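Local coordinates for protein adenosine deaminase 1 (Arthrobacter aurescens, PDB 3RYS) that probably deaminates adenine to hypoxanthine and ammonium with the help of one zinc ion per subunit, as part of purine salvage, at residues Leu18-Glu23 / Val277-Pro282; Ala98-Asp103 / Val134-Ile139. All blocks are in the same frame, centred on the assembly; numbering follows the deposited sequence.

Both interactions are buried in the TIM barrel. Interaction 1 lies near the middle of the chain, where the loops after strands 15-17 and 275-277 meet at the zinc and adenine site. Interaction 2 pairs the neighbouring parallel strands 95-102 and 135-143 in the barrel wall. It falls within the long span of chain that interaction 1 closes. The two touch: Met101 N gives a probable hydrogen bond to Leu20 O, and Asp103 N gives one to Glu23 OE2. Their chemistry differs. Interaction 1 is joined mainly by metal bonds and polar groups. Interaction 2 rests on backbone hydrogen bonds and apolar side chains.

Interaction 1 (Leu18-Glu23 / Val277-Pro282); sequences LHLHIE and VNSDDP. With ZN (zinc ion), chain C; ADE (adenine), chain D.
Leu20 and Asp280 form a single backbone bridge, CA to CA 4.2 Å, with one firm hydrogen bond from His21 N to Asp280 O (2.8 Å) and a weak one from Asp280 N to His19 O. The extended chain at Leu20 leaves His19 and His21 on the side of the metal, the HxH pattern of the metallo-dependent hydrolases. His19 NE2, His21 NE2 and Asp280 OD2 each lie 2.3 Å from the zinc. His199 completes the protein ligands, and adenine N6 is 2.5 Å from the metal. With CG anti to the backbone N (chi1 -168°), Asp280 turns its carboxylate back to run alongside both rings. Its plane stands 76° from the His19 ring. Thr245 holds His19 ND1 and Ser250 holds Asp280 OD1, a second shell that would limit the rotation of both side chains. Adenine N7 sits over one face of the His21 ring, toward its rim. The plane of the Asp281 carboxylate is tilted only 13° from that of the ring. Asp281 OD2 is 2.8 Å from adenine N7. With an alanine in place of Asp281, N7 would probably lose this carboxylate partner and the purine would be freer to shift across His21. On the side away from the metal, Leu20 CD1 meets Pro282 CG at 3.5 Å, the two side chains crossing at about a right angle. The bridge thus brings together zinc ligands from two loops far apart in sequence. Asp280 binds the metal and also meets adenine N6, while Asp281 faces N7.

Interaction 2 (Ala98-Asp103 / Val134-Ile139); sequences AEIMMD and VSTLLI
Ala98 to Met101 pair with Thr136 to Ile139 as parallel strands, whose axes pass 4.7 Å apart at 22°. Backbone hydrogen bonds alternate between the strands. Ala98 N gives to Ser135 O (2.8 Å), Leu137 N to Ala98 O, Ile100 N to Leu137 O (2.8 Å) and Ile139 N to Ile100 O. The last, from Met102 N to Ile139 O, is weak. CA-H...O contacts add to them, as from Thr136 CA to Ala98 O.

Apolar contacts lie on both faces. Glu99, Met101, Leu137 and Ile139 share the barrel interior. There Met101 CG touches Ile139 CG2 at 3.6 Å, the two side chains running alongside each other. Glu99 CG lies 3.7 Å from Leu137 CB in the same way. Ala98, Ile100, Thr136 and Leu138 face outward, to helices 76-92 and 114-125. On this outer side Val134 has CG1 anti to the backbone N (chi1 174°), which brings that methyl to 3.9 Å from Ala98 CB.

Polar ends look beyond the pair. The Glu99 carboxylate forms a salt bridge with Arg220 and accepts from Phe319 N, while Thr136 OG1 bonds to Ser128. Met101 reaches the rings of His21 and His199. The wall is therefore held by backbone bonds with apolar packing on both faces, the charge of Glu99 is probably balanced by Arg220, and an apolar thioether borders the zinc ligands.

Interaction 1 (Leu18-Glu23 / Val277-Pro282)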
loop_
_atom_site.group_PDB
_atom_site.type_symbol
_atom_site.label_atom_id
_atom_site.label_comp_id
_atom_site.label_asym_id
_atom_site.label_seq_id
_atom_site.Cartn_x
_atom_site.Cartn_y
_atom_site.Cartn_z
ATOM N N LEU A 18 5.317 -1.791 -2.379
ATOM C CA LEU A 18 4.281 -2.399 -3.203
ATOM C C LEU A 18 2.890 -2.234 -2.598
ATOM O O LEU A 18 1.878 -2.433 -3.273
ATOM C CB LEU A 18 4.576 -3.887 -3.401
ATOM C CG LEU A 18 5.944 -4.257 -3.971
ATOM C CD1 LEU A 18 6.057 -5.768 -4.127
ATOM C CD2 LEU A 18 6.181 -3.553 -5.296
ATOM N N HIS A 19 2.849 -1.882 -1.319
ATOM C CA HIS A 19 1.593 -1.734 -0.594
ATOM C C HIS A 19 1.524 -0.337 0.017
ATOM O O HIS A 19 2.096 -0.084 1.082
ATOM C CB HIS A 19 1.490 -2.801 0.500
ATOM C CG HIS A 19 0.170 -2.828 1.205
ATOM N ND1 HIS A 19 -0.363 -3.982 1.742
ATOM C CD2 HIS A 19 -0.726 -1.847 1.462
ATOM C CE1 HIS A 19 -1.526 -3.709 2.305
ATOM N NE2 HIS A 19 -1.771 -2.420 2.144
ATOM N N LEU A 20 0.833 0.571 -0.664
ATOM C CA LEU A 20 0.747 1.952 -0.211
ATOM C C LEU A 20 -0.422 2.703 -0.827
ATOM O O LEU A 20 -0.551 2.776 -2.049
ATOM C CB LEU A 20 2.038 2.701 -0.516
ATOM C CG LEU A 20 1.910 4.188 -0.191
ATOM C CD1 LEU A 20 3.054 4.628 0.697
ATOM C CD2 LEU A 20 1.801 5.051 -1.452
ATOM N N HIS A 21 -1.259 3.274 0.033
ATOM C CA HIS A 21 -2.406 4.055 -0.404
ATOM C C HIS A 21 -2.055 5.536 -0.435
ATOM O O HIS A 21 -1.649 6.106 0.575
ATOM C CB HIS A 21 -3.579 3.816 0.534
ATOM C CG HIS A 21 -3.906 2.371 0.723
ATOM N ND1 HIS A 21 -4.918 1.740 0.035
ATOM C CD2 HIS A 21 -3.349 1.429 1.521
ATOM C CE1 HIS A 21 -4.975 0.473 0.403
ATOM N NE2 HIS A 21 -4.033 0.259 1.301
ATOM N N ILE A 22 -2.205 6.157 -1.597
ATOM C CA ILE A 22 -1.808 7.549 -1.744
ATOM C C ILE A 22 -2.589 8.465 -0.800
ATOM O O ILE A 22 -2.048 9.444 -0.290
ATOM C CB ILE A 22 -1.912 8.027 -3.209
ATOM C CG1 ILE A 22 -0.974 9.213 -3.443
ATOM C CG2 ILE A 22 -3.349 8.358 -3.579
ATOM C CD1 ILE A 22 0.469 8.921 -3.087
ATOM N N GLU A 23 -3.851 8.123 -0.550
ATOM C CA GLU A 23 -4.698 8.887 0.364
ATOM C C GLU A 23 -4.255 8.730 1.817
ATOM O O GLU A 23 -4.578 9.566 2.665
ATOM C CB GLU A 23 -6.162 8.456 0.231
ATOM C CG GLU A 23 -6.766 8.630 -1.159
ATOM C CD GLU A 23 -6.541 7.430 -2.067
ATOM O OE1 GLU A 23 -5.540 6.708 -1.886
ATOM O OE2 GLU A 23 -7.371 7.206 -2.970
ATOM N N VAL A 277 8.224 -5.493 3.372
ATOM C CA VAL A 277 7.815 -4.476 4.334
ATOM C C VAL A 277 7.237 -3.246 3.637
ATOM O O VAL A 277 7.833 -2.717 2.698
ATOM C CB VAL A 277 9.009 -4.054 5.215
ATOM C CG1 VAL A 277 8.612 -2.951 6.175
ATOM C CG2 VAL A 277 9.548 -5.257 5.973
ATOM N N ASN A 278 6.076 -2.799 4.107
ATOM C CA ASN A 278 5.370 -1.669 3.511
ATOM C C ASN A 278 4.782 -0.755 4.587
ATOM O O ASN A 278 4.532 -1.194 5.711
ATOM C CB ASN A 278 4.256 -2.168 2.587
ATOM C CG ASN A 278 4.758 -3.155 1.545
ATOM O OD1 ASN A 278 4.974 -4.335 1.833
ATOM N ND2 ASN A 278 4.933 -2.674 0.320
ATOM N N SER A 279 4.559 0.513 4.252
ATOM C CA SER A 279 4.050 1.459 5.247
ATOM C C SER A 279 2.531 1.633 5.159
ATOM O O SER A 279 1.905 2.153 6.089
ATOM C CB SER A 279 4.777 2.810 5.165
ATOM O OG SER A 279 4.523 3.475 3.944
ATOM N N ASP A 280 1.954 1.196 4.039
ATOM C CA ASP A 280 0.501 1.117 3.872
ATOM C C ASP A 280 -0.186 2.487 3.837
ATOM O O ASP A 280 -0.517 2.991 2.764
ATOM C CB ASP A 280 -0.114 0.225 4.962
ATOM C CG ASP A 280 -1.563 -0.126 4.682
ATOM O OD1 ASP A 280 -2.270 -0.540 5.623
ATOM O OD2 ASP A 280 -1.995 0.013 3.520
ATOM N N ASP A 281 -0.406 3.069 5.012
ATOM C CA ASP A 281 -0.979 4.409 5.134
ATOM C C ASP A 281 -0.076 5.251 6.050
ATOM O O ASP A 281 -0.368 5.433 7.234
ATOM C CB ASP A 281 -2.405 4.330 5.693
ATOM C CG ASP A 281 -3.321 3.428 4.859
ATOM O OD1 ASP A 281 -3.871 3.924 3.856
ATOM O OD2 ASP A 281 -3.515 2.238 5.210
ATOM N N PRO A 282 1.030 5.771 5.493
ATOM C CA PRO A 282 2.161 6.378 6.210
ATOM C C PRO A 282 1.809 7.556 7.121
ATOM O O PRO A 282 2.434 7.716 8.168
ATOM C CB PRO A 282 3.069 6.876 5.081
ATOM C CG PRO A 282 2.646 6.140 3.879
ATOM C CD PRO A 282 1.195 5.869 4.034
HETATM ZN ZN ZN C . -3.694 -1.402 2.914
HETATM N N9 ADE D . -7.784 1.215 2.896
HETATM C C8 ADE D . -6.610 1.902 3.057
HETATM N N7 ADE D . -5.683 1.241 3.719
HETATM C C5 ADE D . -6.300 0.033 4.014
HETATM C C6 ADE D . -5.854 -1.115 4.704
HETATM N N6 ADE D . -4.632 -1.217 5.239
HETATM N N1 ADE D . -6.716 -2.150 4.823
HETATM C C2 ADE D . -7.940 -2.038 4.285
HETATM N N3 ADE D . -8.474 -1.014 3.614
HETATM C C4 ADE D . -7.594 -0.001 3.514
#

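Interaction 2 (Ala98-Asp103 / Val134-Ile139)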
loop_
_atom_site.group_PDB
_atom_site.type_symbol
_atom_site.label_atom_id
_atom_site.label_comp_id
_atom_site.label_asym_id
_atom_site.label_seq_id
_atom_site.Cartn_x
_atom_site.Cartn_y
_atom_site.Cartn_z
ATOM N N ALA A 98 7.896 2.450 -6.490
ATOM C CA ALA A 98 6.669 2.548 -5.716
ATOM C C ALA A 98 5.465 2.154 -6.555
ATOM O O ALA A 98 5.219 2.736 -7.612
ATOM C CB ALA A 98 6.504 3.957 -5.175
ATOM N N GLU A 99 4.725 1.152 -6.093
ATOM C CA GLU A 99 3.486 0.769 -6.758
ATOM C C GLU A 99 2.305 1.228 -5.914
ATOM O O GLU A 99 2.020 0.673 -4.853
ATOM C CB GLU A 99 3.462 -0.729 -7.068
ATOM C CG GLU A 99 4.451 -1.096 -8.172
ATOM C CD GLU A 99 4.509 -2.579 -8.481
ATOM O OE1 GLU A 99 3.505 -3.285 -8.252
ATOM O OE2 GLU A 99 5.567 -3.031 -8.969
ATOM N N ILE A 100 1.630 2.262 -6.401
ATOM C CA ILE A 100 0.760 3.084 -5.573
ATOM C C ILE A 100 -0.723 2.825 -5.789
ATOM O O ILE A 100 -1.217 2.842 -6.917
ATOM C CB ILE A 100 1.058 4.570 -5.828
ATOM C CG1 ILE A 100 2.527 4.862 -5.514
ATOM C CG2 ILE A 100 0.138 5.456 -5.005
ATOM C CD1 ILE A 100 3.073 6.092 -6.207
ATOM N N MET A 101 -1.434 2.592 -4.694
ATOM C CA MET A 101 -2.878 2.408 -4.755
ATOM C C MET A 101 -3.645 3.719 -4.622
ATOM O O MET A 101 -3.163 4.706 -4.061
ATOM C CB MET A 101 -3.354 1.411 -3.695
ATOM C CG MET A 101 -3.514 -0.004 -4.214
ATOM S SD MET A 101 -3.995 -1.159 -2.916
ATOM C CE MET A 101 -2.421 -1.441 -2.117
ATOM N N MET A 102 -4.859 3.701 -5.145
ATOM C CA MET A 102 -5.714 4.863 -5.149
ATOM C C MET A 102 -7.142 4.341 -5.141
ATOM O O MET A 102 -7.436 3.336 -5.789
ATOM C CB MET A 102 -5.431 5.677 -6.404
ATOM C CG MET A 102 -6.524 6.627 -6.825
ATOM S SD MET A 102 -6.132 7.272 -8.462
ATOM C CE MET A 102 -7.525 8.365 -8.711
ATOM N N ASP A 103 -8.018 4.998 -4.386
ATOM C CA ASP A 103 -9.416 4.591 -4.313
ATOM C C ASP A 103 -10.281 5.515 -5.160
ATOM O O ASP A 103 -10.854 6.480 -4.648
ATOM C CB ASP A 103 -9.919 4.603 -2.864
ATOM C CG ASP A 103 -9.133 3.671 -1.953
ATOM O OD1 ASP A 103 -8.509 2.713 -2.462
ATOM O OD2 ASP A 103 -9.148 3.897 -0.719
ATOM N N VAL A 134 12.212 7.707 -8.604
ATOM C CA VAL A 134 11.372 6.587 -8.209
ATOM C C VAL A 134 10.526 6.083 -9.374
ATOM O O VAL A 134 9.714 6.827 -9.924
ATOM C CB VAL A 134 10.429 6.982 -7.059
ATOM C CG1 VAL A 134 9.459 5.859 -6.758
ATOM C CG2 VAL A 134 11.225 7.355 -5.818
ATOM N N SER A 135 10.719 4.820 -9.747
ATOM C CA SER A 135 9.852 4.161 -10.723
ATOM C C SER A 135 8.474 3.984 -10.108
ATOM O O SER A 135 8.362 3.696 -8.918
ATOM C CB SER A 135 10.407 2.787 -11.089
ATOM O OG SER A 135 11.625 2.894 -11.791
ATOM N N THR A 136 7.422 4.136 -10.904
ATOM C CA THR A 136 6.077 4.075 -10.342
ATOM C C THR A 136 5.053 3.340 -11.199
ATOM O O THR A 136 5.112 3.377 -12.427
ATOM C CB THR A 136 5.530 5.481 -10.038
ATOM O OG1 THR A 136 5.475 6.246 -11.248
ATOM C CG2 THR A 136 6.415 6.186 -9.023
ATOM N N LEU A 137 4.119 2.671 -10.526
ATOM C CA LEU A 137 2.949 2.088 -11.174
ATOM C C LEU A 137 1.687 2.534 -10.436
ATOM O O LEU A 137 1.673 2.629 -9.206
ATOM C CB LEU A 137 3.035 0.557 -11.214
ATOM C CG LEU A 137 3.892 -0.088 -12.312
ATOM C CD1 LEU A 137 3.666 0.576 -13.674
ATOM C CD2 LEU A 137 5.364 -0.065 -11.948
ATOM N N LEU A 138 0.631 2.820 -11.190
ATOM C CA LEU A 138 -0.623 3.238 -10.584
ATOM C C LEU A 138 -1.602 2.073 -10.514
ATOM O O LEU A 138 -1.895 1.425 -11.521
ATOM C CB LEU A 138 -1.238 4.408 -11.356
ATOM C CG LEU A 138 -2.455 5.066 -10.703
ATOM C CD1 LEU A 138 -2.192 5.330 -9.222
ATOM C CD2 LEU A 138 -2.837 6.350 -11.422
ATOM N N ILE A 139 -2.100 1.805 -9.314
ATOM C CA ILE A 139 -3.060 0.733 -9.111
ATOM C C ILE A 139 -4.381 1.288 -8.611
ATOM O O ILE A 139 -4.441 1.911 -7.553
ATOM C CB ILE A 139 -2.533 -0.306 -8.113
ATOM C CG1 ILE A 139 -1.432 -1.139 -8.762
ATOM C CG2 ILE A 139 -3.657 -1.219 -7.630
ATOM C CD1 ILE A 139 -0.989 -2.301 -7.912
#